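Local coordinates for protein GlcNAc Inducible Gene 2, GIG2 (Candida albicans, PDB 6AKZ) that binds iron(III) and is probably an oxygenase of the DUF1479 family, encoded by a gene inducible by N-acetylglucosamine, at residues A[271-285]-A[324-338]. Sequence-based numbering, arbitrary orientation.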
loop_
_atom_site.group_PDB
_atom_site.type_symbol
_atom_site.label_atom_id
_atom_site.label_comp_id
_atom_site.label_asym_id
_atom_site.label_seq_id
_atom_site.Cartn_x
_atom_site.Cartn_y
_atom_site.Cartn_z
ATOM N N THR A 271 -2.742 -14.454 -10.153
ATOM C CA THR A 271 -2.997 -13.770 -8.882
ATOM C C THR A 271 -1.906 -12.775 -8.440
ATOM O O THR A 271 -1.448 -11.942 -9.222
ATOM C CB THR A 271 -3.233 -14.781 -7.742
ATOM O OG1 THR A 271 -2.218 -15.792 -7.779
ATOM C CG2 THR A 271 -4.599 -15.435 -7.886
ATOM N N LEU A 272 -1.512 -12.881 -7.170
ATOM C CA LEU A 272 -0.532 -12.033 -6.540
ATOM C C LEU A 272 0.577 -12.917 -5.950
ATOM O O LEU A 272 0.313 -14.032 -5.498
ATOM C CB LEU A 272 -1.234 -11.251 -5.423
ATOM C CG LEU A 272 -0.393 -10.232 -4.591
ATOM C CD1 LEU A 272 0.066 -9.081 -5.424
ATOM C CD2 LEU A 272 -1.231 -9.809 -3.398
ATOM N N ARG A 273 1.776 -12.394 -5.985
ATOM C CA ARG A 273 2.945 -12.971 -5.356
ATOM C C ARG A 273 3.495 -11.903 -4.371
ATOM O O ARG A 273 3.487 -10.749 -4.655
ATOM C CB ARG A 273 3.991 -13.388 -6.364
ATOM C CG ARG A 273 3.424 -14.417 -7.306
ATOM C CD ARG A 273 4.272 -14.719 -8.483
ATOM N NE ARG A 273 5.687 -14.863 -8.258
ATOM C CZ ARG A 273 6.277 -15.957 -7.847
ATOM N NH1 ARG A 273 5.588 -17.040 -7.499
ATOM N NH2 ARG A 273 7.566 -15.962 -7.747
ATOM N N VAL A 274 3.958 -12.378 -3.232
ATOM C CA VAL A 274 4.461 -11.514 -2.218
ATOM C C VAL A 274 5.747 -12.080 -1.600
ATOM O O VAL A 274 6.019 -13.276 -1.748
ATOM C CB VAL A 274 3.427 -11.412 -1.046
ATOM C CG1 VAL A 274 2.178 -10.702 -1.499
ATOM C CG2 VAL A 274 3.018 -12.787 -0.499
ATOM N N LEU A 275 6.474 -11.248 -0.905
ATOM C CA LEU A 275 7.602 -11.672 -0.082
ATOM C C LEU A 275 7.129 -11.445 1.337
ATOM O O LEU A 275 7.267 -10.338 1.864
ATOM C CB LEU A 275 8.828 -10.816 -0.386
ATOM C CG LEU A 275 10.146 -11.504 -0.196
ATOM C CD1 LEU A 275 11.264 -10.514 -0.566
ATOM C CD2 LEU A 275 10.251 -11.943 1.211
ATOM N N PRO A 276 6.668 -12.505 2.022
ATOM C CA PRO A 276 5.963 -12.327 3.257
ATOM C C PRO A 276 6.888 -12.172 4.472
ATOM O O PRO A 276 6.881 -12.971 5.450
ATOM C CB PRO A 276 5.043 -13.569 3.286
ATOM C CG PRO A 276 5.947 -14.633 2.723
ATOM C CD PRO A 276 6.524 -13.902 1.515
ATOM N N SER A 277 7.806 -11.210 4.394
ATOM C CA SER A 277 8.678 -10.969 5.510
ATOM C C SER A 277 8.941 -9.439 5.532
ATOM O O SER A 277 9.820 -8.932 4.852
ATOM C CB SER A 277 10.000 -11.744 5.326
ATOM O OG SER A 277 10.929 -11.495 6.413
ATOM N N LEU A 278 8.233 -8.721 6.388
ATOM C CA LEU A 278 8.169 -7.275 6.241
ATOM C C LEU A 278 9.462 -6.591 6.712
ATOM O O LEU A 278 10.046 -5.775 5.993
ATOM C CB LEU A 278 6.898 -6.749 6.963
ATOM C CG LEU A 278 6.644 -5.276 6.970
ATOM C CD1 LEU A 278 6.571 -4.731 5.558
ATOM C CD2 LEU A 278 5.272 -5.065 7.685
ATOM N N LYS A 279 9.878 -6.899 7.942
ATOM C CA LYS A 279 11.038 -6.312 8.527
ATOM C C LYS A 279 12.294 -6.661 7.778
ATOM O O LYS A 279 13.093 -5.746 7.504
ATOM C CB LYS A 279 11.202 -6.701 9.997
ATOM C CG LYS A 279 12.266 -5.959 10.773
ATOM C CD LYS A 279 12.478 -6.644 12.130
ATOM C CE LYS A 279 11.391 -6.320 13.115
ATOM N NZ LYS A 279 11.553 -7.150 14.329
ATOM N N LEU A 280 12.540 -7.922 7.482
ATOM C CA LEU A 280 13.762 -8.266 6.747
ATOM C C LEU A 280 13.795 -7.627 5.383
ATOM O O LEU A 280 14.861 -7.168 4.903
ATOM C CB LEU A 280 13.926 -9.783 6.639
ATOM C CG LEU A 280 14.199 -10.524 7.902
ATOM C CD1 LEU A 280 14.363 -11.995 7.659
ATOM C CD2 LEU A 280 15.389 -9.986 8.640
ATOM N N SER A 281 12.645 -7.618 4.705
ATOM C CA SER A 281 12.541 -6.948 3.432
ATOM C C SER A 281 13.003 -5.469 3.442
ATOM O O SER A 281 13.799 -5.049 2.611
ATOM C CB SER A 281 11.156 -7.064 2.827
ATOM O OG SER A 281 10.852 -8.377 2.332
ATOM N N MET A 282 12.440 -4.692 4.331
ATOM C CA MET A 282 12.760 -3.296 4.373
ATOM C C MET A 282 14.167 -2.984 4.932
ATOM O O MET A 282 14.767 -2.013 4.557
ATOM C CB MET A 282 11.672 -2.482 5.084
ATOM C CG MET A 282 10.336 -2.437 4.347
ATOM S SD MET A 282 10.469 -1.936 2.627
ATOM C CE MET A 282 11.207 -0.313 2.712
ATOM N N ALA A 283 14.678 -3.820 5.795
ATOM C CA ALA A 283 16.057 -3.649 6.281
ATOM C C ALA A 283 16.930 -3.798 5.051
ATOM O O ALA A 283 17.828 -3.031 4.840
ATOM C CB ALA A 283 16.369 -4.672 7.351
ATOM N N TYR A 284 16.672 -4.771 4.211
ATOM C CA TYR A 284 17.524 -5.048 3.061
ATOM C C TYR A 284 17.407 -3.963 2.006
ATOM O O TYR A 284 18.416 -3.407 1.526
ATOM C CB TYR A 284 17.107 -6.383 2.447
ATOM C CG TYR A 284 17.958 -6.809 1.272
ATOM C CD1 TYR A 284 19.176 -7.500 1.435
ATOM C CD2 TYR A 284 17.530 -6.525 -0.028
ATOM C CE1 TYR A 284 19.924 -7.890 0.309
ATOM C CE2 TYR A 284 18.277 -6.919 -1.130
ATOM C CZ TYR A 284 19.444 -7.612 -0.960
ATOM O OH TYR A 284 20.137 -7.984 -2.110
ATOM N N ILE A 285 16.183 -3.565 1.726
ATOM C CA ILE A 285 15.888 -2.564 0.700
ATOM C C ILE A 285 16.519 -1.254 1.111
ATOM O O ILE A 285 17.203 -0.656 0.272
ATOM C CB ILE A 285 14.390 -2.412 0.430
ATOM C CG1 ILE A 285 13.933 -3.674 -0.338
ATOM C CG2 ILE A 285 14.019 -1.213 -0.419
ATOM C CD1 ILE A 285 12.463 -3.998 -0.306
ATOM N N LEU A 324 12.525 -4.045 -7.871
ATOM C CA LEU A 324 13.351 -4.971 -7.060
ATOM C C LEU A 324 13.817 -6.129 -7.884
ATOM O O LEU A 324 14.401 -7.084 -7.346
ATOM C CB LEU A 324 12.531 -5.487 -5.862
ATOM C CG LEU A 324 11.993 -4.346 -4.980
ATOM C CD1 LEU A 324 10.970 -4.912 -3.985
ATOM C CD2 LEU A 324 13.088 -3.600 -4.267
ATOM N N ASP A 325 13.623 -6.047 -9.168
ATOM C CA ASP A 325 13.864 -7.240 -10.033
ATOM C C ASP A 325 15.286 -7.407 -10.527
ATOM O O ASP A 325 15.614 -8.474 -11.063
ATOM C CB ASP A 325 12.973 -7.245 -11.237
ATOM C CG ASP A 325 13.165 -6.033 -12.108
ATOM O OD1 ASP A 325 13.362 -4.893 -11.570
ATOM O OD2 ASP A 325 13.122 -6.246 -13.324
ATOM N N LYS A 326 16.110 -6.395 -10.367
ATOM C CA LYS A 326 17.473 -6.382 -10.908
ATOM C C LYS A 326 18.595 -6.398 -9.844
ATOM O O LYS A 326 19.523 -7.214 -9.912
ATOM C CB LYS A 326 17.585 -5.161 -11.821
ATOM C CG LYS A 326 18.513 -5.307 -12.996
ATOM C CD LYS A 326 18.136 -4.365 -14.142
ATOM C CE LYS A 326 19.351 -4.117 -15.032
ATOM N NZ LYS A 326 19.004 -3.759 -16.441
ATOM N N PHE A 327 18.545 -5.488 -8.891
ATOM C CA PHE A 327 19.680 -5.303 -7.955
ATOM C C PHE A 327 19.375 -5.706 -6.520
ATOM O O PHE A 327 20.067 -5.338 -5.605
ATOM C CB PHE A 327 20.157 -3.882 -8.023
ATOM C CG PHE A 327 20.457 -3.420 -9.441
ATOM C CD1 PHE A 327 21.606 -3.859 -10.096
ATOM C CD2 PHE A 327 19.608 -2.548 -10.108
ATOM C CE1 PHE A 327 21.863 -3.447 -11.414
ATOM C CE2 PHE A 327 19.868 -2.125 -11.412
ATOM C CZ PHE A 327 21.008 -2.588 -12.056
ATOM N N TYR A 328 18.349 -6.522 -6.326
ATOM C CA TYR A 328 17.939 -6.951 -4.972
ATOM C C TYR A 328 17.885 -8.503 -4.921
ATOM O O TYR A 328 16.858 -9.141 -4.552
ATOM C CB TYR A 328 16.594 -6.309 -4.616
ATOM C CG TYR A 328 16.667 -4.810 -4.519
ATOM C CD1 TYR A 328 16.626 -3.978 -5.660
ATOM C CD2 TYR A 328 16.789 -4.211 -3.300
ATOM C CE1 TYR A 328 16.686 -2.579 -5.540
ATOM C CE2 TYR A 328 16.950 -2.847 -3.161
ATOM C CZ TYR A 328 16.830 -2.006 -4.264
ATOM O OH TYR A 328 16.959 -0.632 -4.034
ATOM N N PRO A 329 19.006 -9.151 -5.290
ATOM C CA PRO A 329 18.894 -10.627 -5.510
ATOM C C PRO A 329 18.605 -11.507 -4.293
ATOM O O PRO A 329 18.030 -12.583 -4.469
ATOM C CB PRO A 329 20.268 -11.010 -6.082
ATOM C CG PRO A 329 21.183 -9.986 -5.449
ATOM C CD PRO A 329 20.392 -8.698 -5.444
ATOM N N HIS A 330 18.933 -11.062 -3.088
ATOM C CA HIS A 330 18.679 -11.813 -1.905
ATOM C C HIS A 330 17.187 -11.884 -1.602
ATOM O O HIS A 330 16.794 -12.700 -0.817
ATOM C CB HIS A 330 19.364 -11.206 -0.678
ATOM C CG HIS A 330 20.861 -11.165 -0.771
ATOM N ND1 HIS A 330 21.536 -10.180 -1.458
ATOM C CD2 HIS A 330 21.812 -11.956 -0.220
ATOM C CE1 HIS A 330 22.835 -10.375 -1.354
ATOM N NE2 HIS A 330 23.035 -11.446 -0.617
ATOM N N LEU A 331 16.394 -11.003 -2.188
ATOM C CA LEU A 331 14.949 -11.064 -1.993
ATOM C C LEU A 331 14.281 -12.209 -2.740
ATOM O O LEU A 331 13.225 -12.667 -2.330
ATOM C CB LEU A 331 14.283 -9.720 -2.372
ATOM C CG LEU A 331 14.730 -8.483 -1.607
ATOM C CD1 LEU A 331 13.951 -7.306 -2.179
ATOM C CD2 LEU A 331 14.598 -8.580 -0.077
ATOM N N HIS A 332 14.862 -12.656 -3.850
ATOM C CA HIS A 332 14.133 -13.480 -4.749
ATOM C C HIS A 332 13.735 -14.838 -4.179
ATOM O O HIS A 332 12.662 -15.307 -4.460
ATOM C CB HIS A 332 14.836 -13.547 -6.071
ATOM C CG HIS A 332 14.876 -12.197 -6.750
ATOM N ND1 HIS A 332 14.996 -12.034 -8.117
ATOM C CD2 HIS A 332 14.788 -10.939 -6.236
ATOM C CE1 HIS A 332 15.001 -10.745 -8.409
ATOM N NE2 HIS A 332 14.866 -10.060 -7.285
ATOM N N GLN A 333 14.524 -15.371 -3.269
ATOM C CA GLN A 333 14.283 -16.667 -2.699
ATOM C C GLN A 333 12.972 -16.695 -1.887
ATOM O O GLN A 333 12.344 -17.726 -1.719
ATOM C CB GLN A 333 15.417 -16.952 -1.734
ATOM C CG GLN A 333 15.303 -18.304 -1.087
ATOM C CD GLN A 333 16.528 -18.692 -0.278
ATOM O OE1 GLN A 333 17.211 -17.862 0.343
ATOM N NE2 GLN A 333 16.785 -19.963 -0.268
ATOM N N GLY A 334 12.613 -15.527 -1.394
ATOM C CA GLY A 334 11.471 -15.365 -0.550
ATOM C C GLY A 334 10.106 -15.180 -1.170
ATOM O O GLY A 334 9.107 -15.049 -0.420
ATOM N N ILE A 335 10.048 -15.045 -2.502
ATOM C CA ILE A 335 8.841 -14.747 -3.202
ATOM C C ILE A 335 7.996 -16.006 -3.389
ATOM O O ILE A 335 8.481 -17.063 -3.824
ATOM C CB ILE A 335 9.117 -14.091 -4.556
ATOM C CG1 ILE A 335 9.994 -12.826 -4.401
ATOM C CG2 ILE A 335 7.846 -13.674 -5.214
ATOM C CD1 ILE A 335 10.655 -12.434 -5.703
ATOM N N ILE A 336 6.750 -15.891 -2.964
ATOM C CA ILE A 336 5.766 -16.934 -3.107
ATOM C C ILE A 336 4.463 -16.418 -3.622
ATOM O O ILE A 336 4.086 -15.231 -3.433
ATOM C CB ILE A 336 5.526 -17.670 -1.759
ATOM C CG1 ILE A 336 5.207 -16.708 -0.631
ATOM C CG2 ILE A 336 6.750 -18.483 -1.429
ATOM C CD1 ILE A 336 4.626 -17.439 0.553
ATOM N N SER A 337 3.710 -17.318 -4.251
ATOM C CA SER A 337 2.303 -16.995 -4.557
ATOM C C SER A 337 1.521 -16.930 -3.305
ATOM O O SER A 337 1.835 -17.650 -2.341
ATOM C CB SER A 337 1.659 -18.065 -5.439
ATOM O OG SER A 337 2.295 -18.036 -6.681
ATOM N N ILE A 338 0.432 -16.161 -3.347
ATOM C CA ILE A 338 -0.560 -16.290 -2.250
ATOM C C ILE A 338 -1.281 -17.634 -2.311
ATOM O O ILE A 338 -1.219 -18.322 -3.334
ATOM C CB ILE A 338 -1.561 -15.125 -2.246
ATOM C CG1 ILE A 338 -2.330 -15.091 -3.577
ATOM C CG2 ILE A 338 -0.818 -13.845 -1.848
ATOM C CD1 ILE A 338 -3.484 -14.153 -3.499
#
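Val-274 and Ile-336 form the hydrogen-bonded pair of a short antiparallel ladder: Val-274 N donates to Ile-336 O (2.9 Å), and Ile-336 N returns a nearly straight bond to Val-274 O (176° at the hydrogen). Ile-338 N extends the ladder to Leu-272 O at 3.0 Å, with Arg-273 and Ser-337 as the intervening non-hydrogen-bonded pair.

Around that pair, Arg-273 bends at chi3, and its guanidinium lies with one face against Ile-335 CG2, which is 3.4 Å from NH2, while Ser-337 OG sits at the edge. The charge itself is met by a salt bridge from NE to Glu-356.

Apolar packing continues past the strands. Leu-275 CD1 meets Leu-331 CB at 3.6 Å, the two side chains crossing at about a right angle, and Leu-331 CD2 lies 3.6 Å from Tyr-284 CD2. Ile-285 CG1 packs on Leu-324 and Leu-331.

Tyr-284, whose CG lies anti to the backbone N (chi1 -178°), reaches His-330 with its hydroxyl: OH and ND1 are 2.7 Å apart in a hydrogen bond in which either could be the donor, with the hydroxyl at the edge of the imidazole, near its plane; the rings are inclined at 59°.

Strand 272-274 is the middle of a three-stranded antiparallel sheet completed by 355-357, which carries the iron ligand His-355; the side chain of Leu-272 lies about 4 Å from that of His-355, placing this sheet beside the metal site of a cupin-clan fold.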